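Local coordinates for protein putative peptidase (Parabacteroides merdae, PDB 4L8K) that is a putative peptidase of family S41 that probably cleaves peptide bonds by a serine-type mechanism, at residues S7-W16 with V36-D46; Q50-L61 with L71-R79. All coordinates share one frame; numbering follows the deposited sequence.

How the contacts relate
Contacts 1 and 2 lie side by side, their centres about 12 Å apart, in the N-terminal part of the chain and well away from its centre; each has a buried middle and an exposed margin. Helix 50-61 joins them: it provides one segment of contact 2 and, with M60 and I56, packs on V36 and Y40 of contact 1. Contact 1 holds two antiparallel helices and mixes an aromatic cluster at one end with an arginine–amide–carbonyl network at the other. Contact 2 sets a helix against a strand and the loop that folds back after it, and relies on shape: rings, leucines and a glycine meet directly, with a water at one side.

Contact 1 of 2, residues S7-W16 with V36-D46; sequences SPRDNFEALW and VYDRYNLLVKD
NH1 of R9 is gripped by two backbone carbonyls, those of N41 and V44. N41 O lies 2.8 Å from R9 NH1 and offers a lone pair in its carbonyl plane; V44 O, 3.0 Å from R9 NH1, sits in the guanidinium plane. A long side chain with several N-H donors suits a site where two carbonyls converge, and its charge would probably help offset their partial negative charge. The other amino group, NH2, faces N41 OD1. Further toward the N-terminus of helix 8-16, the carboxylate of D46 takes the R9 backbone N-H (R9 N to D46 OD1, 3.0 Å, 162°), while the hydroxyl of S7 caps the same helix through D10 N.

Toward the other end of the contact, aromatic side chains interlock. With its CG anti to the backbone N (chi1 179°), Y37 reaches across to helix 8-16: its ring edge points at the face of the W16 five-membered ring, CB lies over that ring, and OH meets the syn lone pair of E13 OE2 at 2.7 Å. Tyrosine suits the place, joining a ring for W16 and F12 to a hydroxyl for E13. Wholly apolar F12 fills the next gap, with CZ 3.6 Å from Y37 CE1 and CB 3.8 Å from V44 CG1.

Helix segments 8-16 and 36-43 run nearly antiparallel, at 168°. W16 NE1 turns to W33 O, and helix 50-61 covers the inner side, with M60 on F12 and V36 and L53 on P8.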
loop_
_atom_site.group_PDB
_atom_site.type_symbol
_atom_site.label_atom_id
_atom_site.label_comp_id
_atom_site.label_asym_id
_atom_site.label_seq_id
_atom_site.Cartn_x
_atom_site.Cartn_y
_atom_site.Cartn_z
ATOM N N SER A 7 3.984 13.386 33.716
ATOM C CA SER A 7 3.159 12.388 34.395
ATOM C C SER A 7 2.386 11.436 33.435
ATOM O O SER A 7 1.951 11.849 32.356
ATOM C CB SER A 7 2.171 13.076 35.341
ATOM O OG SER A 7 0.972 13.479 34.702
ATOM N N PRO A 8 2.130 10.179 33.879
ATOM C CA PRO A 8 1.400 9.231 33.025
ATOM C C PRO A 8 0.002 9.710 32.640
ATOM O O PRO A 8 -0.408 9.548 31.487
ATOM C CB PRO A 8 1.341 7.962 33.891
ATOM C CG PRO A 8 2.572 8.041 34.705
ATOM C CD PRO A 8 2.620 9.501 35.099
ATOM N N ARG A 9 -0.706 10.343 33.571
ATOM C CA ARG A 9 -2.055 10.811 33.292
ATOM C C ARG A 9 -2.063 11.969 32.266
ATOM O O ARG A 9 -2.963 12.002 31.432
ATOM C CB ARG A 9 -2.805 11.157 34.576
ATOM C CG ARG A 9 -3.146 9.883 35.385
ATOM C CD ARG A 9 -4.269 10.050 36.388
ATOM N NE ARG A 9 -5.480 10.592 35.774
ATOM C CZ ARG A 9 -6.409 9.872 35.153
ATOM N NH1 ARG A 9 -6.298 8.550 35.078
ATOM N NH2 ARG A 9 -7.453 10.467 34.601
ATOM N N ASP A 10 -1.024 12.839 32.259
ATOM C CA ASP A 10 -0.898 13.936 31.285
ATOM C C ASP A 10 -0.659 13.392 29.889
ATOM O O ASP A 10 -1.221 13.915 28.928
ATOM C CB ASP A 10 0.243 14.890 31.672
ATOM C CG ASP A 10 -0.036 15.767 32.874
ATOM O OD1 ASP A 10 -1.228 15.913 33.245
ATOM O OD2 ASP A 10 0.933 16.325 33.440
ATOM N N ASN A 11 0.158 12.321 29.780
ATOM C CA ASN A 11 0.450 11.664 28.507
ATOM C C ASN A 11 -0.752 10.854 28.043
ATOM O O ASN A 11 -1.051 10.856 26.854
ATOM C CB ASN A 11 1.700 10.823 28.622
ATOM C CG ASN A 11 2.904 11.721 28.678
ATOM O OD1 ASN A 11 3.354 12.245 27.662
ATOM N ND2 ASN A 11 3.352 12.041 29.878
ATOM N N PHE A 12 -1.492 10.238 28.975
ATOM C CA PHE A 12 -2.744 9.547 28.629
ATOM C C PHE A 12 -3.735 10.555 27.993
ATOM O O PHE A 12 -4.245 10.316 26.891
ATOM C CB PHE A 12 -3.364 8.868 29.875
ATOM C CG PHE A 12 -4.855 8.645 29.791
ATOM C CD1 PHE A 12 -5.400 7.800 28.822
ATOM C CD2 PHE A 12 -5.720 9.290 30.672
ATOM C CE1 PHE A 12 -6.789 7.627 28.720
ATOM C CE2 PHE A 12 -7.101 9.086 30.597
ATOM C CZ PHE A 12 -7.628 8.259 29.613
ATOM N N GLU A 13 -3.983 11.680 28.704
ATOM C CA GLU A 13 -4.894 12.743 28.277
ATOM C C GLU A 13 -4.497 13.299 26.910
ATOM O O GLU A 13 -5.350 13.383 26.038
ATOM C CB GLU A 13 -4.949 13.892 29.310
ATOM C CG GLU A 13 -5.600 13.532 30.637
ATOM C CD GLU A 13 -7.104 13.336 30.697
ATOM O OE1 GLU A 13 -7.806 13.672 29.713
ATOM O OE2 GLU A 13 -7.585 12.869 31.757
ATOM N N ALA A 14 -3.202 13.628 26.717
ATOM C CA ALA A 14 -2.675 14.181 25.470
ATOM C C ALA A 14 -2.838 13.206 24.303
ATOM O O ALA A 14 -3.338 13.614 23.256
ATOM C CB ALA A 14 -1.213 14.547 25.634
ATOM N N LEU A 15 -2.465 11.919 24.499
ATOM C CA LEU A 15 -2.597 10.891 23.477
ATOM C C LEU A 15 -4.070 10.667 23.092
ATOM O O LEU A 15 -4.362 10.583 21.901
ATOM C CB LEU A 15 -1.937 9.562 23.919
ATOM C CG LEU A 15 -2.031 8.400 22.896
ATOM C CD1 LEU A 15 -1.437 8.784 21.532
ATOM C CD2 LEU A 15 -1.410 7.148 23.419
ATOM N N TRP A 16 -4.986 10.578 24.081
ATOM C CA TRP A 16 -6.409 10.383 23.802
ATOM C C TRP A 16 -6.961 11.553 22.947
ATOM O O TRP A 16 -7.699 11.319 21.985
ATOM C CB TRP A 16 -7.222 10.230 25.113
ATOM C CG TRP A 16 -8.654 9.869 24.833
ATOM C CD1 TRP A 16 -9.149 8.617 24.602
ATOM C CD2 TRP A 16 -9.727 10.787 24.531
ATOM N NE1 TRP A 16 -10.486 8.690 24.272
ATOM C CE2 TRP A 16 -10.866 10.011 24.221
ATOM C CE3 TRP A 16 -9.858 12.189 24.579
ATOM C CZ2 TRP A 16 -12.124 10.588 23.973
ATOM C CZ3 TRP A 16 -11.101 12.757 24.327
ATOM C CH2 TRP A 16 -12.212 11.965 24.015
ATOM N N VAL A 36 -13.565 4.324 25.361
ATOM C CA VAL A 36 -12.133 4.014 25.429
ATOM C C VAL A 36 -11.522 4.969 26.478
ATOM O O VAL A 36 -10.711 4.536 27.314
ATOM C CB VAL A 36 -11.433 4.096 24.028
ATOM C CG1 VAL A 36 -9.917 4.190 24.158
ATOM C CG2 VAL A 36 -11.813 2.902 23.149
ATOM N N TYR A 37 -11.963 6.254 26.472
ATOM C CA TYR A 37 -11.493 7.207 27.477
ATOM C C TYR A 37 -11.893 6.735 28.889
ATOM O O TYR A 37 -11.040 6.696 29.764
ATOM C CB TYR A 37 -12.015 8.641 27.236
ATOM C CG TYR A 37 -11.532 9.605 28.298
ATOM C CD1 TYR A 37 -10.304 10.249 28.175
ATOM C CD2 TYR A 37 -12.256 9.797 29.476
ATOM C CE1 TYR A 37 -9.819 11.084 29.183
ATOM C CE2 TYR A 37 -11.775 10.617 30.500
ATOM C CZ TYR A 37 -10.565 11.274 30.340
ATOM O OH TYR A 37 -10.113 12.100 31.342
ATOM N N ASP A 38 -13.181 6.403 29.100
ATOM C CA ASP A 38 -13.719 5.987 30.406
ATOM C C ASP A 38 -12.991 4.770 30.963
ATOM O O ASP A 38 -12.668 4.754 32.149
ATOM C CB ASP A 38 -15.230 5.707 30.329
ATOM C CG ASP A 38 -16.066 6.913 29.953
ATOM O OD1 ASP A 38 -15.618 8.052 30.212
ATOM O OD2 ASP A 38 -17.173 6.716 29.404
ATOM N N ARG A 39 -12.702 3.775 30.104
ATOM C CA ARG A 39 -12.015 2.552 30.524
ATOM C C ARG A 39 -10.548 2.815 30.902
ATOM O O ARG A 39 -10.119 2.442 31.993
ATOM C CB ARG A 39 -12.095 1.487 29.429
ATOM C CG ARG A 39 -13.452 0.797 29.406
ATOM C CD ARG A 39 -13.500 -0.398 28.478
ATOM N NE ARG A 39 -13.476 -0.005 27.068
ATOM C CZ ARG A 39 -12.550 -0.383 26.194
ATOM N NH1 ARG A 39 -11.555 -1.180 26.567
ATOM N NH2 ARG A 39 -12.619 0.018 24.938
ATOM N N TYR A 40 -9.791 3.476 30.010
ATOM C CA TYR A 40 -8.365 3.740 30.220
ATOM C C TYR A 40 -8.108 4.801 31.291
ATOM O O TYR A 40 -7.037 4.796 31.901
ATOM C CB TYR A 40 -7.675 4.086 28.892
ATOM C CG TYR A 40 -7.480 2.843 28.048
ATOM C CD1 TYR A 40 -8.518 2.336 27.259
ATOM C CD2 TYR A 40 -6.288 2.127 28.095
ATOM C CE1 TYR A 40 -8.357 1.166 26.511
ATOM C CE2 TYR A 40 -6.130 0.945 27.376
ATOM C CZ TYR A 40 -7.159 0.484 26.566
ATOM O OH TYR A 40 -6.993 -0.659 25.830
ATOM N N ASN A 41 -9.100 5.657 31.564
ATOM C CA ASN A 41 -9.045 6.660 32.625
ATOM C C ASN A 41 -8.844 5.965 33.979
ATOM O O ASN A 41 -8.079 6.460 34.811
ATOM C CB ASN A 41 -10.333 7.490 32.631
ATOM C CG ASN A 41 -10.423 8.510 33.724
ATOM O OD1 ASN A 41 -9.515 9.300 33.941
ATOM N ND2 ASN A 41 -11.545 8.546 34.405
ATOM N N LEU A 42 -9.490 4.784 34.157
ATOM C CA LEU A 42 -9.434 3.974 35.381
ATOM C C LEU A 42 -8.166 3.144 35.462
ATOM O O LEU A 42 -7.800 2.691 36.553
ATOM C CB LEU A 42 -10.656 3.037 35.479
ATOM C CG LEU A 42 -12.054 3.684 35.452
ATOM C CD1 LEU A 42 -13.128 2.646 35.189
ATOM C CD2 LEU A 42 -12.349 4.441 36.732
ATOM N N LEU A 43 -7.494 2.941 34.325
ATOM C CA LEU A 43 -6.298 2.112 34.257
ATOM C C LEU A 43 -4.994 2.908 34.413
ATOM O O LEU A 43 -4.061 2.408 35.048
ATOM C CB LEU A 43 -6.277 1.303 32.939
ATOM C CG LEU A 43 -7.413 0.271 32.766
ATOM C CD1 LEU A 43 -7.458 -0.271 31.376
ATOM C CD2 LEU A 43 -7.243 -0.882 33.683
ATOM N N VAL A 44 -4.920 4.125 33.854
ATOM C CA VAL A 44 -3.703 4.929 33.936
ATOM C C VAL A 44 -3.588 5.581 35.331
ATOM O O VAL A 44 -4.494 6.286 35.766
ATOM C CB VAL A 44 -3.608 5.968 32.793
ATOM C CG1 VAL A 44 -2.299 6.742 32.866
ATOM C CG2 VAL A 44 -3.778 5.306 31.418
ATOM N N LYS A 45 -2.473 5.307 36.037
ATOM C CA LYS A 45 -2.164 5.871 37.360
ATOM C C LYS A 45 -0.823 6.579 37.311
ATOM O O LYS A 45 0.086 6.081 36.661
ATOM C CB LYS A 45 -2.135 4.780 38.467
ATOM C CG LYS A 45 -3.262 3.748 38.425
ATOM C CD LYS A 45 -4.529 4.277 39.087
ATOM C CE LYS A 45 -5.660 3.288 39.093
ATOM N NZ LYS A 45 -6.978 3.959 39.264
ATOM N N ASP A 46 -0.664 7.688 38.055
ATOM C CA ASP A 46 0.599 8.435 38.076
ATOM C C ASP A 46 1.756 7.660 38.755
ATOM O O ASP A 46 2.910 8.086 38.642
ATOM C CB ASP A 46 0.404 9.815 38.725
ATOM C CG ASP A 46 -0.113 10.870 37.751
ATOM O OD1 ASP A 46 -0.072 10.624 36.520
ATOM O OD2 ASP A 46 -0.538 11.954 38.215
#

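Contact 2 of 2, residues Q50-L61 with L71-R79; sequences QYELFDILGKML and LISSFDMSR
F54 is the main bump of the helix, and the curled chain of 71-79 is the hollow that receives it. CG stands anti to the backbone N (chi1 -173°), which carries the ring away from the helix and in among backbone atoms: F54 CZ comes 3.4 Å from L71 O and 3.5 Å from S78 N, both near the ring plane. S73 OG and the CB of D76 line the hollow further round, and a flat ring suits so narrow a slot. W261 meets F54 edge-to-face.

At the N-terminal end of the helix the roles are reversed. F75 projects from the turn against the helix, its CE1 3.6 Å from F54 CG, with its edge toward the F54 face in an offset T-shaped pair. One face of F75 takes the edge of Y51 (centroids 4.9 Å apart, planes at 60°), the opposite face S73 OG; Q50 packs beside it, its backbone O near F75 CZ.

The shape of the hollow comes from a hairpin-like loop. Backbone bonds S73 N to D76 O and S78 N to L71 O close it; S73 OG accepts from F75 N in an ST turn and from D76 N, which makes it an ST motif. Strand 70-72 is the outermost strand of a three-stranded antiparallel sheet, next to 262-266, and its alternation turns L71 toward the helix and I72 away.

L71 is a second bump: CD2 rests 3.7 Å from L57 CB, and the branched end of L61 lies across its base, L61 CD1 being 3.7 Å from L71 CB. Beside it G58, having no side chain, leaves a shallow notch for S78, whose CB approaches G58 CA to 3.8 Å. S78 OG accepts from L71 N and shares a water with G58 O.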
loop_
_atom_site.group_PDB
_atom_site.type_symbol
_atom_site.label_atom_id
_atom_site.label_comp_id
_atom_site.label_asym_id
_atom_site.label_seq_id
_atom_site.Cartn_x
_atom_site.Cartn_y
_atom_site.Cartn_z
ATOM N N GLN A 50 7.490 4.318 33.092
ATOM C CA GLN A 50 7.371 4.596 31.643
ATOM C C GLN A 50 7.022 3.356 30.789
ATOM O O GLN A 50 6.409 3.507 29.735
ATOM C CB GLN A 50 8.656 5.248 31.096
ATOM C CG GLN A 50 9.882 4.323 31.101
ATOM C CD GLN A 50 11.149 5.098 30.891
ATOM O OE1 GLN A 50 11.265 5.924 29.990
ATOM N NE2 GLN A 50 12.126 4.867 31.734
ATOM N N TYR A 51 7.411 2.150 31.241
ATOM C CA TYR A 51 7.161 0.901 30.512
ATOM C C TYR A 51 5.708 0.460 30.653
ATOM O O TYR A 51 5.112 0.015 29.680
ATOM C CB TYR A 51 8.118 -0.193 31.021
ATOM C CG TYR A 51 9.571 0.211 30.909
ATOM C CD1 TYR A 51 10.203 0.283 29.667
ATOM C CD2 TYR A 51 10.310 0.549 32.038
ATOM C CE1 TYR A 51 11.541 0.669 29.557
ATOM C CE2 TYR A 51 11.653 0.912 31.942
ATOM C CZ TYR A 51 12.264 0.975 30.700
ATOM O OH TYR A 51 13.590 1.331 30.608
ATOM N N GLU A 52 5.151 0.581 31.870
ATOM C CA GLU A 52 3.750 0.259 32.159
ATOM C C GLU A 52 2.824 1.218 31.395
ATOM O O GLU A 52 1.824 0.785 30.818
ATOM C CB GLU A 52 3.498 0.340 33.670
ATOM C CG GLU A 52 4.264 -0.727 34.440
ATOM C CD GLU A 52 4.489 -0.470 35.923
ATOM O OE1 GLU A 52 4.208 0.655 36.398
ATOM O OE2 GLU A 52 4.981 -1.393 36.611
ATOM N N LEU A 53 3.175 2.524 31.378
ATOM C CA LEU A 53 2.433 3.550 30.657
ATOM C C LEU A 53 2.454 3.236 29.153
ATOM O O LEU A 53 1.410 3.287 28.500
ATOM C CB LEU A 53 3.026 4.971 30.941
ATOM C CG LEU A 53 2.373 6.134 30.143
ATOM C CD1 LEU A 53 0.931 6.368 30.583
ATOM C CD2 LEU A 53 3.183 7.400 30.246
ATOM N N PHE A 54 3.644 2.887 28.618
ATOM C CA PHE A 54 3.803 2.572 27.209
ATOM C C PHE A 54 2.918 1.367 26.803
ATOM O O PHE A 54 2.244 1.419 25.772
ATOM C CB PHE A 54 5.287 2.334 26.834
ATOM C CG PHE A 54 5.492 2.164 25.333
ATOM C CD1 PHE A 54 5.328 0.934 24.735
ATOM C CD2 PHE A 54 5.811 3.254 24.523
ATOM C CE1 PHE A 54 5.447 0.796 23.355
ATOM C CE2 PHE A 54 5.947 3.101 23.132
ATOM C CZ PHE A 54 5.779 1.874 22.569
ATOM N N ASP A 55 2.888 0.315 27.637
ATOM C CA ASP A 55 2.060 -0.860 27.341
ATOM C C ASP A 55 0.566 -0.542 27.307
ATOM O O ASP A 55 -0.125 -0.985 26.383
ATOM C CB ASP A 55 2.331 -1.973 28.359
ATOM C CG ASP A 55 3.617 -2.726 28.108
ATOM O OD1 ASP A 55 4.276 -2.458 27.059
ATOM O OD2 ASP A 55 3.951 -3.604 28.925
ATOM N N ILE A 56 0.069 0.231 28.296
ATOM C CA ILE A 56 -1.343 0.585 28.398
ATOM C C ILE A 56 -1.760 1.543 27.251
ATOM O O ILE A 56 -2.833 1.348 26.662
ATOM C CB ILE A 56 -1.661 1.129 29.821
ATOM C CG1 ILE A 56 -1.781 -0.035 30.855
ATOM C CG2 ILE A 56 -2.870 2.057 29.873
ATOM C CD1 ILE A 56 -2.858 -1.123 30.586
ATOM N N LEU A 57 -0.918 2.540 26.925
ATOM C CA LEU A 57 -1.241 3.472 25.856
ATOM C C LEU A 57 -1.197 2.796 24.486
ATOM O O LEU A 57 -2.016 3.117 23.612
ATOM C CB LEU A 57 -0.342 4.721 25.915
ATOM C CG LEU A 57 -0.548 5.685 27.116
ATOM C CD1 LEU A 57 0.195 7.022 26.880
ATOM C CD2 LEU A 57 -2.036 5.916 27.418
ATOM N N GLY A 58 -0.321 1.808 24.346
ATOM C CA GLY A 58 -0.223 1.013 23.126
ATOM C C GLY A 58 -1.479 0.182 22.927
ATOM O O GLY A 58 -1.998 0.099 21.809
ATOM N N LYS A 59 -1.999 -0.402 24.032
ATOM C CA LYS A 59 -3.241 -1.190 24.037
ATOM C C LYS A 59 -4.432 -0.313 23.693
ATOM O O LYS A 59 -5.344 -0.760 22.986
ATOM C CB LYS A 59 -3.468 -1.860 25.395
ATOM C CG LYS A 59 -2.788 -3.199 25.514
ATOM C CD LYS A 59 -2.566 -3.614 26.975
ATOM C CE LYS A 59 -1.637 -4.817 27.075
ATOM N NZ LYS A 59 -2.254 -6.075 26.542
HETATM N N MSE A 60 -4.404 0.949 24.169
HETATM C CA MSE A 60 -5.429 1.958 23.878
HETATM C C MSE A 60 -5.468 2.257 22.392
HETATM O O MSE A 60 -6.558 2.317 21.829
HETATM C CB MSE A 60 -5.190 3.242 24.663
HETATM C CG MSE A 60 -6.392 4.155 24.645
HETATM SE SE MSE A 60 -6.167 5.813 25.621
HETATM C CE MSE A 60 -5.090 6.765 24.363
ATOM N N LEU A 61 -4.285 2.419 21.744
ATOM C CA LEU A 61 -4.253 2.670 20.299
ATOM C C LEU A 61 -4.703 1.434 19.533
ATOM O O LEU A 61 -5.414 1.572 18.548
ATOM C CB LEU A 61 -2.875 3.136 19.800
ATOM C CG LEU A 61 -2.312 4.433 20.407
ATOM C CD1 LEU A 61 -1.000 4.780 19.740
ATOM C CD2 LEU A 61 -3.282 5.622 20.250
ATOM N N LEU A 71 2.620 3.932 18.429
ATOM C CA LEU A 71 3.132 4.759 19.522
ATOM C C LEU A 71 4.632 4.502 19.550
ATOM O O LEU A 71 5.039 3.337 19.589
ATOM C CB LEU A 71 2.461 4.436 20.879
ATOM C CG LEU A 71 2.887 5.306 22.081
ATOM C CD1 LEU A 71 2.434 6.763 21.922
ATOM C CD2 LEU A 71 2.319 4.733 23.376
ATOM N N ILE A 72 5.453 5.565 19.455
ATOM C CA ILE A 72 6.893 5.407 19.372
ATOM C C ILE A 72 7.602 6.087 20.519
ATOM O O ILE A 72 7.476 7.299 20.704
ATOM C CB ILE A 72 7.441 5.920 18.015
ATOM C CG1 ILE A 72 6.581 5.422 16.828
ATOM C CG2 ILE A 72 8.911 5.513 17.843
ATOM C CD1 ILE A 72 6.733 6.158 15.521
ATOM N N SER A 73 8.402 5.307 21.253
ATOM C CA SER A 73 9.271 5.779 22.323
ATOM C C SER A 73 10.692 5.438 21.904
ATOM O O SER A 73 10.902 4.916 20.801
ATOM C CB SER A 73 8.901 5.140 23.664
ATOM O OG SER A 73 9.260 3.770 23.720
ATOM N N SER A 74 11.667 5.706 22.776
ATOM C CA SER A 74 13.053 5.416 22.491
ATOM C C SER A 74 13.385 3.944 22.792
ATOM O O SER A 74 14.441 3.479 22.385
ATOM C CB SER A 74 13.938 6.368 23.279
ATOM O OG SER A 74 13.943 7.624 22.616
ATOM N N PHE A 75 12.473 3.203 23.441
ATOM C CA PHE A 75 12.686 1.793 23.813
ATOM C C PHE A 75 11.801 0.823 23.022
ATOM O O PHE A 75 12.163 -0.349 22.926
ATOM C CB PHE A 75 12.472 1.562 25.321
ATOM C CG PHE A 75 11.204 2.145 25.914
ATOM C CD1 PHE A 75 10.032 1.390 25.972
ATOM C CD2 PHE A 75 11.196 3.433 26.466
ATOM C CE1 PHE A 75 8.866 1.918 26.539
ATOM C CE2 PHE A 75 10.019 3.965 27.020
ATOM C CZ PHE A 75 8.866 3.198 27.050
ATOM N N ASP A 76 10.648 1.280 22.484
ATOM C CA ASP A 76 9.757 0.405 21.717
ATOM C C ASP A 76 8.815 1.179 20.824
ATOM O O ASP A 76 8.696 2.394 20.910
ATOM C CB ASP A 76 8.916 -0.533 22.643
ATOM C CG ASP A 76 8.419 -1.832 21.983
ATOM O OD1 ASP A 76 8.766 -2.084 20.801
ATOM O OD2 ASP A 76 7.690 -2.590 22.647
HETATM N N MSE A 77 8.151 0.442 19.946
HETATM C CA MSE A 77 7.116 0.926 19.058
HETATM C C MSE A 77 5.921 -0.017 19.190
HETATM O O MSE A 77 6.069 -1.238 19.037
HETATM C CB MSE A 77 7.605 0.995 17.610
HETATM C CG MSE A 77 6.580 1.631 16.695
HETATM SE SE MSE A 77 7.131 1.621 14.853
HETATM C CE MSE A 77 6.828 -0.089 14.488
ATOM N N SER A 78 4.763 0.543 19.544
ATOM C CA SER A 78 3.541 -0.252 19.655
ATOM C C SER A 78 2.991 -0.467 18.253
ATOM O O SER A 78 3.217 0.352 17.362
ATOM C CB SER A 78 2.512 0.414 20.569
ATOM O OG SER A 78 1.698 1.347 19.883
ATOM N N ARG A 79 2.309 -1.585 18.045
ATOM C CA ARG A 79 1.757 -1.892 16.726
ATOM C C ARG A 79 0.574 -2.839 16.814
ATOM O O ARG A 79 0.431 -3.569 17.792
ATOM C CB ARG A 79 2.856 -2.517 15.814
ATOM C CG ARG A 79 3.523 -3.796 16.396
ATOM C CD ARG A 79 4.895 -3.524 16.959
ATOM N NE ARG A 79 5.593 -4.764 17.294
ATOM C CZ ARG A 79 6.654 -4.851 18.098
ATOM N NH1 ARG A 79 7.140 -3.769 18.691
ATOM N NH2 ARG A 79 7.242 -6.020 18.309
HETATM O O HOH W 1 -0.676 0.147 19.503
#